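Local coordinates for protein rhamnosidase B (Bacillus sp., PDB 2OKX) that catalyses the hydrolysis of terminal alpha-L-rhamnose units from rhamnosides, as a member of glycoside hydrolase family 78, at residues T735-L740 against R746-C751; I687-P690 against T696-N699; R4-S9 against Q71-Y76; L42-T45 against R49-L52. All blocks are in the same frame, centred on the assembly; numbering follows the deposited sequence. Where two conformers were deposited one is given.

Interaction 1 of 4, residues T735-L740 against R746-C751; sequences TINAVL and RAYIDC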
loop_
_atom_site.group_PDB
_atom_site.type_symbol
_atom_site.label_atom_id
_atom_site.label_comp_id
_atom_site.label_asym_id
_atom_site.label_seq_id
_atom_site.Cartn_x
_atom_site.Cartn_y
_atom_site.Cartn_z
ATOM N N THR A 735 12.936 30.655 19.147
ATOM C CA THR A 735 13.273 29.701 20.196
ATOM C C THR A 735 14.144 28.596 19.611
ATOM O O THR A 735 15.115 28.159 20.232
ATOM C CB THR A 735 12.005 29.073 20.805
ATOM O OG1 THR A 735 11.153 30.108 21.311
ATOM C CG2 THR A 735 12.370 28.128 21.941
ATOM N N ILE A 736 13.796 28.149 18.407
ATOM C CA ILE A 736 14.558 27.103 17.741
ATOM C C ILE A 736 16.003 27.550 17.540
ATOM O O ILE A 736 16.940 26.831 17.895
ATOM C CB ILE A 736 13.935 26.745 16.372
ATOM C CG1 ILE A 736 12.544 26.137 16.582
ATOM C CG2 ILE A 736 14.834 25.772 15.626
ATOM C CD1 ILE A 736 11.792 25.843 15.299
ATOM N N ASN A 737 16.182 28.740 16.976
ATOM C CA ASN A 737 17.517 29.279 16.733
ATOM C C ASN A 737 18.263 29.543 18.037
ATOM O O ASN A 737 19.491 29.473 18.086
ATOM C CB ASN A 737 17.430 30.581 15.927
ATOM C CG ASN A 737 17.243 30.340 14.438
ATOM O OD1 ASN A 737 18.072 29.695 13.797
ATOM N ND2 ASN A 737 16.159 30.865 13.882
ATOM N N ALA A 738 17.511 29.840 19.092
ATOM C CA ALA A 738 18.095 30.130 20.397
ATOM C C ALA A 738 18.490 28.883 21.184
ATOM O O ALA A 738 19.460 28.904 21.941
ATOM C CB ALA A 738 17.122 30.967 21.219
ATOM N N VAL A 739 17.750 27.795 20.994
ATOM C CA VAL A 739 18.013 26.563 21.728
ATOM C C VAL A 739 18.642 25.416 20.939
ATOM O O VAL A 739 19.704 24.906 21.302
ATOM C CB VAL A 739 16.707 26.029 22.368
ATOM C CG1 VAL A 739 17.003 24.806 23.226
ATOM C CG2 VAL A 739 16.044 27.126 23.191
ATOM N N LEU A 740 17.980 25.015 19.859
ATOM C CA LEU A 740 18.429 23.889 19.045
ATOM C C LEU A 740 19.683 24.047 18.188
ATOM O O LEU A 740 20.071 23.112 17.486
ATOM C CB LEU A 740 17.264 23.419 18.173
ATOM C CG LEU A 740 16.065 22.960 19.007
ATOM C CD1 LEU A 740 14.894 22.609 18.105
ATOM C CD2 LEU A 740 16.475 21.759 19.856
ATOM N N ARG A 746 28.104 24.297 14.424
ATOM C CA ARG A 746 27.497 25.186 13.439
ATOM C C ARG A 746 26.440 24.420 12.645
ATOM O O ARG A 746 26.533 24.281 11.425
ATOM C CB ARG A 746 28.562 25.750 12.493
ATOM C CG ARG A 746 29.691 26.481 13.204
ATOM C CD ARG A 746 30.106 27.735 12.452
ATOM N NE ARG A 746 30.542 27.454 11.089
ATOM C CZ ARG A 746 30.871 28.391 10.206
ATOM N NH1 ARG A 746 31.258 28.049 8.984
ATOM N NH2 ARG A 746 30.811 29.672 10.543
ATOM N N ALA A 747 25.438 23.922 13.364
ATOM C CA ALA A 747 24.342 23.158 12.777
ATOM C C ALA A 747 23.319 22.875 13.867
ATOM O O ALA A 747 23.640 22.940 15.056
ATOM C CB ALA A 747 24.865 21.849 12.202
ATOM N N TYR A 748 22.090 22.566 13.469
ATOM C CA TYR A 748 21.043 22.271 14.439
ATOM C C TYR A 748 21.152 20.830 14.915
ATOM O O TYR A 748 21.466 19.930 14.132
ATOM C CB TYR A 748 19.656 22.494 13.833
ATOM C CG TYR A 748 19.419 23.897 13.331
ATOM C CD1 TYR A 748 19.904 24.308 12.090
ATOM C CD2 TYR A 748 18.708 24.817 14.100
ATOM C CE1 TYR A 748 19.683 25.601 11.624
ATOM C CE2 TYR A 748 18.483 26.112 13.647
ATOM C CZ TYR A 748 18.972 26.498 12.409
ATOM O OH TYR A 748 18.744 27.778 11.957
ATOM N N ILE A 749 20.895 20.618 16.203
ATOM C CA ILE A 749 20.952 19.282 16.785
ATOM C C ILE A 749 19.672 18.537 16.419
ATOM O O ILE A 749 18.621 19.151 16.242
ATOM C CB ILE A 749 21.075 19.346 18.322
ATOM C CG1 ILE A 749 19.830 20.001 18.921
ATOM C CG2 ILE A 749 22.323 20.127 18.709
ATOM C CD1 ILE A 749 19.815 20.022 20.443
ATOM N N ASP A 750 19.760 17.217 16.304
ATOM C CA ASP A 750 18.593 16.420 15.953
ATOM C C ASP A 750 17.449 16.547 16.945
ATOM O O ASP A 750 16.284 16.594 16.545
ATOM C CB ASP A 750 18.974 14.946 15.801
ATOM C CG ASP A 750 19.341 14.585 14.377
ATOM O OD1 ASP A 750 19.338 15.488 13.510
ATOM O OD2 ASP A 750 19.629 13.397 14.122
ATOM N N CYS A 751 17.768 16.611 18.235
ATOM C CA CYS A 751 16.715 16.714 19.236
ATOM C C CYS A 751 17.210 16.969 20.653
ATOM O O CYS A 751 18.409 17.094 20.913
ATOM C CB CYS A 751 15.902 15.421 19.260
ATOM S SG CYS A 751 16.810 14.032 20.007
#
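Y748 and N737 form the polar side-chain bond of this contact: Y748 OH donates to N737 OD1 over 2.7 Å. The C=O...O angle of 152° and a donor tilted slightly from the carbonyl plane show that the hydroxyl meets the amide oxygen from a well-directed position. Amide and ring planes nevertheless stand 53° apart. N737 ND2 is held by V775 O, and this second bond fixes which way round the amide lies.

The backbone supplies the other polar link. I749 N donates to L740 O at 2.9 Å with an N-H...O angle of 165°, and Y748 CA approaches the same oxygen at 3.3 Å in a CA-H...O contact, so two neighbouring residues of 746-751 converge on L740 O.

The apolar contacts are few. L740 CD2 meets I749 CD1 at 3.8 Å, the two side chains crossing at about a right angle, while I736 CG2 touches Y748 CE2 at 4.2 Å. I736 turns CG2 anti to its own nitrogen, which brings that methyl rather than CG1 to the ring.

The contact joins the end of helix 723-739 to strand 747-752 within the catalytic helical domain. I736 also packs on helix 696-715, W741 meets the Y748 ring edge-to-face, and helices 764-772 and 778-789 lie against Y748.

Interaction 2 of 4, residues I687-P690 against T696-N699; sequences IDQP and THQN
The imidazole of H697 meets 687-690 at its edge: Q689 OE1 lies at the NE2 corner and I687 CG2 comes 4.4 Å from CD2. The Q689 amide is turned 74° against the ring, and the two side chains cross at about a right angle. H697 NE2 donates to Q689 OE1 at 3.1 Å, but the bond is bent: the N-H...O angle is 143°, the acceptor sits somewhat out of the imidazole plane, and the donor is likewise tilted from the carbonyl plane.

Q689 starts with CG between its backbone N and carbonyl carbon (chi1 58°) and then runs extended, which carries OE1 to the ring and leaves CB 3.7 Å from H697 NE2. Its NE2 binds D683 O, so the amide is gripped at both ends and its rotation is set. Replacing H697 by a leucine would probably leave Q689 OE1 without its N-H donor and its amide held from the D683 side alone.

An inverse gamma turn centred on D688 shapes the loop 687-690, which lies against the first turn of helix 696-715, with H697 also touching N628 of helix 627-644, while I687 and D688 rest on strand 747-752.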
loop_
_atom_site.group_PDB
_atom_site.type_symbol
_atom_site.label_atom_id
_atom_site.label_comp_id
_atom_site.label_asym_id
_atom_site.label_seq_id
_atom_site.Cartn_x
_atom_site.Cartn_y
_atom_site.Cartn_z
ATOM N N ILE A 687 18.613 9.078 12.320
ATOM C CA ILE A 687 18.349 10.402 12.875
ATOM C C ILE A 687 17.950 10.222 14.336
ATOM O O ILE A 687 17.223 9.286 14.669
ATOM C CB ILE A 687 17.172 11.100 12.147
ATOM C CG1 ILE A 687 17.573 11.457 10.716
ATOM C CG2 ILE A 687 16.742 12.346 12.914
ATOM C CD1 ILE A 687 16.436 12.040 9.903
ATOM N N ASP A 688 18.422 11.106 15.209
ATOM C CA ASP A 688 18.058 11.001 16.615
ATOM C C ASP A 688 16.685 11.650 16.748
ATOM O O ASP A 688 16.552 12.814 17.132
ATOM C CB ASP A 688 19.098 11.705 17.496
ATOM C CG ASP A 688 18.996 11.295 18.958
ATOM O OD1 ASP A 688 18.442 10.211 19.239
ATOM O OD2 ASP A 688 19.486 12.049 19.825
ATOM N N GLN A 689 15.661 10.878 16.400
ATOM C CA GLN A 689 14.282 11.341 16.440
ATOM C C GLN A 689 13.470 10.426 17.353
ATOM O O GLN A 689 12.595 9.686 16.900
ATOM C CB GLN A 689 13.709 11.345 15.013
ATOM C CG GLN A 689 13.756 9.986 14.319
ATOM C CD GLN A 689 13.546 10.068 12.812
ATOM O OE1 GLN A 689 12.801 10.917 12.318
ATOM N NE2 GLN A 689 14.193 9.168 12.076
ATOM N N PRO A 690 13.749 10.472 18.665
ATOM C CA PRO A 690 13.044 9.640 19.644
ATOM C C PRO A 690 11.573 10.005 19.794
ATOM O O PRO A 690 11.176 11.142 19.547
ATOM C CB PRO A 690 13.830 9.892 20.925
ATOM C CG PRO A 690 14.197 11.342 20.785
ATOM C CD PRO A 690 14.660 11.415 19.341
ATOM N N THR A 696 13.874 18.268 16.489
ATOM C CA THR A 696 14.080 19.456 15.672
ATOM C C THR A 696 13.345 19.519 14.335
ATOM O O THR A 696 12.645 20.494 14.067
ATOM C CB THR A 696 15.586 19.697 15.427
ATOM O OG1 THR A 696 16.277 19.715 16.684
ATOM C CG2 THR A 696 15.810 21.041 14.736
ATOM N N HIS A 697 13.477 18.491 13.498
ATOM C CA HIS A 697 12.816 18.550 12.195
ATOM C C HIS A 697 11.321 18.879 12.224
ATOM O O HIS A 697 10.866 19.703 11.430
ATOM C CB HIS A 697 13.085 17.275 11.369
ATOM C CG HIS A 697 12.581 16.007 11.987
ATOM N ND1 HIS A 697 11.257 15.806 12.312
ATOM C CD2 HIS A 697 13.219 14.850 12.281
ATOM C CE1 HIS A 697 11.101 14.580 12.778
ATOM N NE2 HIS A 697 12.276 13.979 12.770
ATOM N N GLN A 698 10.550 18.277 13.126
ATOM C CA GLN A 698 9.122 18.596 13.163
ATOM C C GLN A 698 8.847 19.966 13.778
ATOM O O GLN A 698 7.794 20.559 13.552
ATOM C CB GLN A 698 8.316 17.506 13.883
ATOM C CG GLN A 698 8.861 17.034 15.221
ATOM C CD GLN A 698 8.019 15.903 15.797
ATOM O OE1 GLN A 698 7.657 14.967 15.085
ATOM N NE2 GLN A 698 7.711 15.982 17.086
ATOM N N ASN A 699 9.795 20.473 14.555
ATOM C CA ASN A 699 9.634 21.798 15.142
ATOM C C ASN A 699 9.756 22.798 13.994
ATOM O O ASN A 699 8.998 23.763 13.905
ATOM C CB ASN A 699 10.720 22.049 16.189
ATOM C CG ASN A 699 10.247 21.746 17.597
ATOM O OD1 ASN A 699 9.626 22.590 18.249
ATOM N ND2 ASN A 699 10.519 20.533 18.069
#

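Interaction 3 of 4, residues R4-S9 against Q71-Y76; sequences RNWNAS and QFYDSY
W6 drives the edge of its six-membered ring into one face of Y73, a T-shaped pair with planes at 82° and centroids 5.2 Å apart. The approach is off-centre: W6 CZ2 lies 3.6 Å from Y73 CG, near the rim where the ring joins its CB. Y73 adopts chi1 66°, with CG between the backbone N and carbonyl carbon, and this presents the ring to the N-terminal segment.

R4 works at the other end of the same ring with its aliphatic part. Its CG is 3.5 Å from Y73 OH and its CD is 3.9 Å from Y73 CE1, neither squarely over the face nor at the edge. The guanidinium then turns back over W6, where NH1 stands 3.2 Å above the indole plane toward its rim, and R4 NH2 forms a salt bridge with E114.

Y73 belongs to strand 70-77 of the five-stranded sheet of the N-terminal beta-sandwich domain, and 4-9 runs over that sheet before entering strand 9-12 of the seven-stranded one. With an alanine at Y73, the indole edge and the R4 methylenes would probably lose the ring and hydroxyl they pack on. W6 reaches further across the sheet, touching H43, I112 and L190 on three other strands.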
loop_
_atom_site.group_PDB
_atom_site.type_symbol
_atom_site.label_atom_id
_atom_site.label_comp_id
_atom_site.label_asym_id
_atom_site.label_seq_id
_atom_site.Cartn_x
_atom_site.Cartn_y
_atom_site.Cartn_z
ATOM N N ARG A 4 -28.197 11.076 -2.280
ATOM C CA ARG A 4 -29.450 10.923 -2.997
ATOM C C ARG A 4 -30.455 10.220 -2.093
ATOM O O ARG A 4 -30.099 9.703 -1.039
ATOM C CB ARG A 4 -29.235 10.092 -4.268
ATOM C CG ARG A 4 -28.745 8.669 -4.027
ATOM C CD ARG A 4 -28.493 7.957 -5.346
ATOM N NE ARG A 4 -29.722 7.724 -6.102
ATOM C CZ ARG A 4 -30.532 6.686 -5.918
ATOM N NH1 ARG A 4 -30.246 5.775 -4.994
ATOM N NH2 ARG A 4 -31.624 6.550 -6.665
ATOM N N ASN A 5 -31.715 10.194 -2.515
ATOM C CA ASN A 5 -32.761 9.521 -1.741
ATOM C C ASN A 5 -32.814 8.119 -2.276
ATOM O O ASN A 5 -33.040 7.914 -3.487
ATOM C CB ASN A 5 -34.127 10.180 -1.966
ATOM C CG ASN A 5 -34.147 11.626 -1.564
ATOM O OD1 ASN A 5 -33.607 12.019 -0.490
ATOM N ND2 ASN A 5 -34.784 12.456 -2.394
ATOM N N TRP A 6 -32.627 7.146 -1.402
ATOM C CA TRP A 6 -32.645 5.763 -1.806
ATOM C C TRP A 6 -34.004 5.071 -1.659
ATOM O O TRP A 6 -34.778 5.362 -0.742
ATOM C CB TRP A 6 -31.598 4.988 -1.000
ATOM C CG TRP A 6 -30.189 5.421 -1.271
ATOM C CD1 TRP A 6 -29.560 6.541 -0.805
ATOM C CD2 TRP A 6 -29.232 4.724 -2.066
ATOM N NE1 TRP A 6 -28.262 6.577 -1.256
ATOM C CE2 TRP A 6 -28.036 5.471 -2.034
ATOM C CE3 TRP A 6 -29.270 3.537 -2.803
ATOM C CZ2 TRP A 6 -26.876 5.068 -2.716
ATOM C CZ3 TRP A 6 -28.116 3.132 -3.484
ATOM C CH2 TRP A 6 -26.936 3.901 -3.430
ATOM N N ASN A 7 -34.265 4.143 -2.572
ATOM C CA ASN A 7 -35.492 3.359 -2.580
ATOM C C ASN A 7 -35.067 1.902 -2.576
ATOM O O ASN A 7 -35.750 1.034 -3.117
ATOM C CB ASN A 7 -36.311 3.650 -3.839
ATOM C CG ASN A 7 -36.733 5.097 -3.932
ATOM O OD1 ASN A 7 -37.447 5.602 -3.066
ATOM N ND2 ASN A 7 -36.288 5.780 -4.984
ATOM N N ALA A 8 -33.911 1.651 -1.974
ATOM C CA ALA A 8 -33.364 0.307 -1.880
ATOM C C ALA A 8 -32.943 0.077 -0.438
ATOM O O ALA A 8 -32.823 1.026 0.339
ATOM C CB ALA A 8 -32.164 0.157 -2.811
ATOM N N SER A 9 -32.712 -1.180 -0.084
ATOM C CA SER A 9 -32.316 -1.512 1.275
ATOM C C SER A 9 -30.991 -2.255 1.326
ATOM O O SER A 9 -30.654 -3.004 0.409
ATOM C CB SER A 9 -33.396 -2.375 1.932
ATOM O OG SER A 9 -34.655 -1.726 1.899
ATOM N N GLN A 71 -19.943 6.715 3.802
ATOM C CA GLN A 71 -19.777 5.593 2.886
ATOM C C GLN A 71 -20.005 6.020 1.435
ATOM O O GLN A 71 -21.117 6.389 1.054
ATOM C CB GLN A 71 -20.764 4.488 3.276
ATOM C CG GLN A 71 -20.648 3.185 2.503
ATOM C CD GLN A 71 -19.344 2.461 2.756
ATOM O OE1 GLN A 71 -18.782 2.535 3.847
ATOM N NE2 GLN A 71 -18.863 1.739 1.749
ATOM N N PHE A 72 -18.947 5.959 0.632
ATOM C CA PHE A 72 -19.006 6.344 -0.776
ATOM C C PHE A 72 -19.735 5.327 -1.655
ATOM O O PHE A 72 -19.506 4.120 -1.548
ATOM C CB PHE A 72 -17.586 6.542 -1.312
ATOM C CG PHE A 72 -16.948 7.838 -0.894
ATOM C CD1 PHE A 72 -17.294 9.031 -1.515
ATOM C CD2 PHE A 72 -15.983 7.861 0.111
ATOM C CE1 PHE A 72 -16.685 10.238 -1.147
ATOM C CE2 PHE A 72 -15.370 9.059 0.486
ATOM C CZ PHE A 72 -15.722 10.250 -0.148
ATOM N N TYR A 73 -20.612 5.815 -2.528
ATOM C CA TYR A 73 -21.340 4.928 -3.429
ATOM C C TYR A 73 -21.054 5.309 -4.875
ATOM O O TYR A 73 -20.826 6.480 -5.187
ATOM C CB TYR A 73 -22.850 4.974 -3.146
ATOM C CG TYR A 73 -23.523 6.294 -3.438
ATOM C CD1 TYR A 73 -23.994 6.595 -4.716
ATOM C CD2 TYR A 73 -23.708 7.241 -2.428
ATOM C CE1 TYR A 73 -24.638 7.809 -4.980
ATOM C CE2 TYR A 73 -24.346 8.451 -2.682
ATOM C CZ TYR A 73 -24.809 8.730 -3.958
ATOM O OH TYR A 73 -25.440 9.930 -4.204
ATOM N N ASP A 74 -21.074 4.312 -5.753
ATOM C CA ASP A 74 -20.792 4.523 -7.168
ATOM C C ASP A 74 -22.056 4.564 -8.014
ATOM O O ASP A 74 -23.043 3.905 -7.694
ATOM C CB ASP A 74 -19.878 3.409 -7.680
ATOM C CG ASP A 74 -18.617 3.279 -6.857
ATOM O OD1 ASP A 74 -17.982 4.317 -6.591
ATOM O OD2 ASP A 74 -18.262 2.148 -6.477
ATOM N N SER A 75 -22.009 5.338 -9.095
ATOM C CA SER A 75 -23.141 5.467 -10.008
ATOM C C SER A 75 -22.684 5.158 -11.431
ATOM O O SER A 75 -21.920 5.920 -12.019
ATOM C CB SER A 75 -23.713 6.888 -9.954
ATOM O OG SER A 75 -24.099 7.244 -8.638
ATOM N N TYR A 76 -23.156 4.040 -11.975
ATOM C CA TYR A 76 -22.794 3.633 -13.332
ATOM C C TYR A 76 -23.908 3.841 -14.342
ATOM O O TYR A 76 -25.078 3.614 -14.041
ATOM C CB TYR A 76 -22.437 2.148 -13.394
ATOM C CG TYR A 76 -21.281 1.712 -12.535
ATOM C CD1 TYR A 76 -21.453 1.464 -11.173
ATOM C CD2 TYR A 76 -20.017 1.522 -13.089
ATOM C CE1 TYR A 76 -20.391 1.034 -10.382
ATOM C CE2 TYR A 76 -18.949 1.092 -12.309
ATOM C CZ TYR A 76 -19.141 0.850 -10.957
ATOM O OH TYR A 76 -18.082 0.440 -10.181
#

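Interaction 4 of 4, residues L42-T45 against R49-L52; sequences LHIT and RYVL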
loop_
_atom_site.group_PDB
_atom_site.type_symbol
_atom_site.label_atom_id
_atom_site.label_comp_id
_atom_site.label_asym_id
_atom_site.label_seq_id
_atom_site.Cartn_x
_atom_site.Cartn_y
_atom_site.Cartn_z
ATOM N N LEU A 42 -27.105 3.042 -12.209
ATOM C CA LEU A 42 -27.064 2.011 -11.183
ATOM C C LEU A 42 -26.169 2.547 -10.071
ATOM O O LEU A 42 -24.954 2.684 -10.243
ATOM C CB LEU A 42 -26.495 0.707 -11.749
ATOM C CG LEU A 42 -26.637 -0.549 -10.884
ATOM C CD1 LEU A 42 -26.364 -1.788 -11.722
ATOM C CD2 LEU A 42 -25.679 -0.478 -9.700
ATOM N N HIS A 43 -26.788 2.872 -8.940
ATOM C CA HIS A 43 -26.086 3.409 -7.781
ATOM C C HIS A 43 -25.809 2.259 -6.827
ATOM O O HIS A 43 -26.712 1.496 -6.490
ATOM C CB HIS A 43 -26.960 4.462 -7.108
ATOM C CG HIS A 43 -27.476 5.501 -8.054
ATOM N ND1 HIS A 43 -26.693 6.526 -8.539
ATOM C CD2 HIS A 43 -28.700 5.666 -8.611
ATOM C CE1 HIS A 43 -27.411 7.280 -9.352
ATOM N NE2 HIS A 43 -28.633 6.780 -9.413
ATOM N N ILE A 44 -24.564 2.143 -6.377
ATOM C CA ILE A 44 -24.197 1.031 -5.514
ATOM C C ILE A 44 -23.008 1.264 -4.587
ATOM O O ILE A 44 -22.118 2.070 -4.867
ATOM C CB ILE A 44 -23.879 -0.212 -6.386
ATOM C CG1 ILE A 44 -23.395 -1.378 -5.523
ATOM C CG2 ILE A 44 -22.811 0.148 -7.421
ATOM C CD1 ILE A 44 -23.094 -2.641 -6.323
ATOM N N THR A 45 -23.025 0.551 -3.467
ATOM C CA THR A 45 -21.938 0.575 -2.500
ATOM C C THR A 45 -22.060 -0.727 -1.727
ATOM O O THR A 45 -23.098 -1.386 -1.775
ATOM C CB THR A 45 -21.999 1.785 -1.539
ATOM O OG1 THR A 45 -20.764 1.864 -0.814
ATOM C CG2 THR A 45 -23.143 1.644 -0.545
ATOM N N ARG A 49 -16.119 -4.625 -0.044
ATOM C CA ARG A 49 -15.887 -4.278 -1.449
ATOM C C ARG A 49 -16.797 -5.109 -2.360
ATOM O O ARG A 49 -17.316 -6.144 -1.944
ATOM C CB ARG A 49 -14.423 -4.547 -1.818
ATOM C CG ARG A 49 -13.394 -3.782 -0.988
ATOM C CD ARG A 49 -13.406 -2.297 -1.305
ATOM N NE ARG A 49 -12.307 -1.586 -0.657
ATOM C CZ ARG A 49 -12.422 -0.841 0.439
ATOM N NH1 ARG A 49 -13.601 -0.694 1.033
ATOM N NH2 ARG A 49 -11.352 -0.237 0.939
ATOM N N TYR A 50 -16.980 -4.671 -3.606
ATOM C CA TYR A 50 -17.836 -5.401 -4.535
ATOM C C TYR A 50 -17.294 -5.484 -5.959
ATOM O O TYR A 50 -16.416 -4.719 -6.352
ATOM C CB TYR A 50 -19.219 -4.745 -4.617
ATOM C CG TYR A 50 -19.222 -3.447 -5.405
ATOM C CD1 TYR A 50 -19.086 -2.214 -4.769
ATOM C CD2 TYR A 50 -19.301 -3.458 -6.798
ATOM C CE1 TYR A 50 -19.026 -1.023 -5.500
ATOM C CE2 TYR A 50 -19.238 -2.275 -7.539
ATOM C CZ TYR A 50 -19.099 -1.065 -6.884
ATOM O OH TYR A 50 -19.014 0.096 -7.618
ATOM N N VAL A 51 -17.851 -6.424 -6.716
ATOM C CA VAL A 51 -17.556 -6.611 -8.133
ATOM C C VAL A 51 -18.953 -6.670 -8.765
ATOM O O VAL A 51 -19.749 -7.558 -8.446
ATOM C CB VAL A 51 -16.815 -7.922 -8.425
ATOM C CG1 VAL A 51 -16.635 -8.069 -9.932
ATOM C CG2 VAL A 51 -15.451 -7.928 -7.735
ATOM N N LEU A 52 -19.250 -5.720 -9.645
ATOM C CA LEU A 52 -20.564 -5.629 -10.280
ATOM C C LEU A 52 -20.695 -6.243 -11.669
ATOM O O LEU A 52 -19.843 -6.034 -12.539
ATOM C CB LEU A 52 -20.989 -4.160 -10.353
ATOM C CG LEU A 52 -22.256 -3.823 -11.151
ATOM C CD1 LEU A 52 -23.482 -4.378 -10.429
ATOM C CD2 LEU A 52 -22.371 -2.309 -11.312
#
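I44 and Y50 make the central contact, a CH-pi interaction in which I44 CD1 sits 4.0 Å from the centroid of the Y50 ring. The methyl lies only 12° off the ring normal, so it rests over the middle of one face. The other branch follows the ring outward, with I44 CG2 3.8 Å from Y50 OH. Beside this pair L42 and L52 reach toward each other tip to tip, L42 CD1 coming to 4.0 Å from L52 CD2. I44 CD1 also looks toward L52 CD1 at a looser 4.5 Å, which ties the two pairs into one apolar patch.

Torsions explain the placement of the methyl. I44 has CG1 anti to its backbone N (chi1 176°) and continues extended, so CD1 projects straight from the strand onto the tyrosine.

A polar shell positions the ring. Y50 OH is hydrogen-bonded to D74 OD2 and Y76 OH of strand 70-77, which pins the far end of an otherwise apolar side chain. The CB of T45 leaves the strand away from 49-52, and its OG1 bonds to F72 O and Q71 NE2.

The strand segments approach to 8.4 Å with their directions 149° apart, and the nearest CA atoms, T45 to Y50, are 7.5 Å apart. This spacing is that of facing sheets, not paired strands: 42-45 and 49-52 form a beta-arch whose two strands enter different layers of the N-terminal sandwich. Strand 41-47 runs between 110-117 and 70-77, strand 49-54 between 87-96 and 57-62, and V92 adds to the interior beside Y50 and L52.

The four contacts form two clusters. Interactions 1 and 2, with centres 11 Å apart in the helical glycosidase domain, meet directly: T696 OG1 bonds I749 O, and D750 OD2 accepts D688 N at 2.8 Å. Interactions 3 and 4, centred 9 Å apart, share the five-stranded sheet, where D74 N bonds I44 O. Interaction 4 lies between the two sheets and is held across its segments by van der Waals and CH-pi contacts; interaction 3 covers the outer face of one sheet, is only partly buried, and mixes aromatic contact with a charged arginine. Interactions 1 and 2 are buried yet bridged by hydrogen bonds. The centres of interactions 1 and 4 lie about 54 Å apart, on opposite sides of the chain's centre.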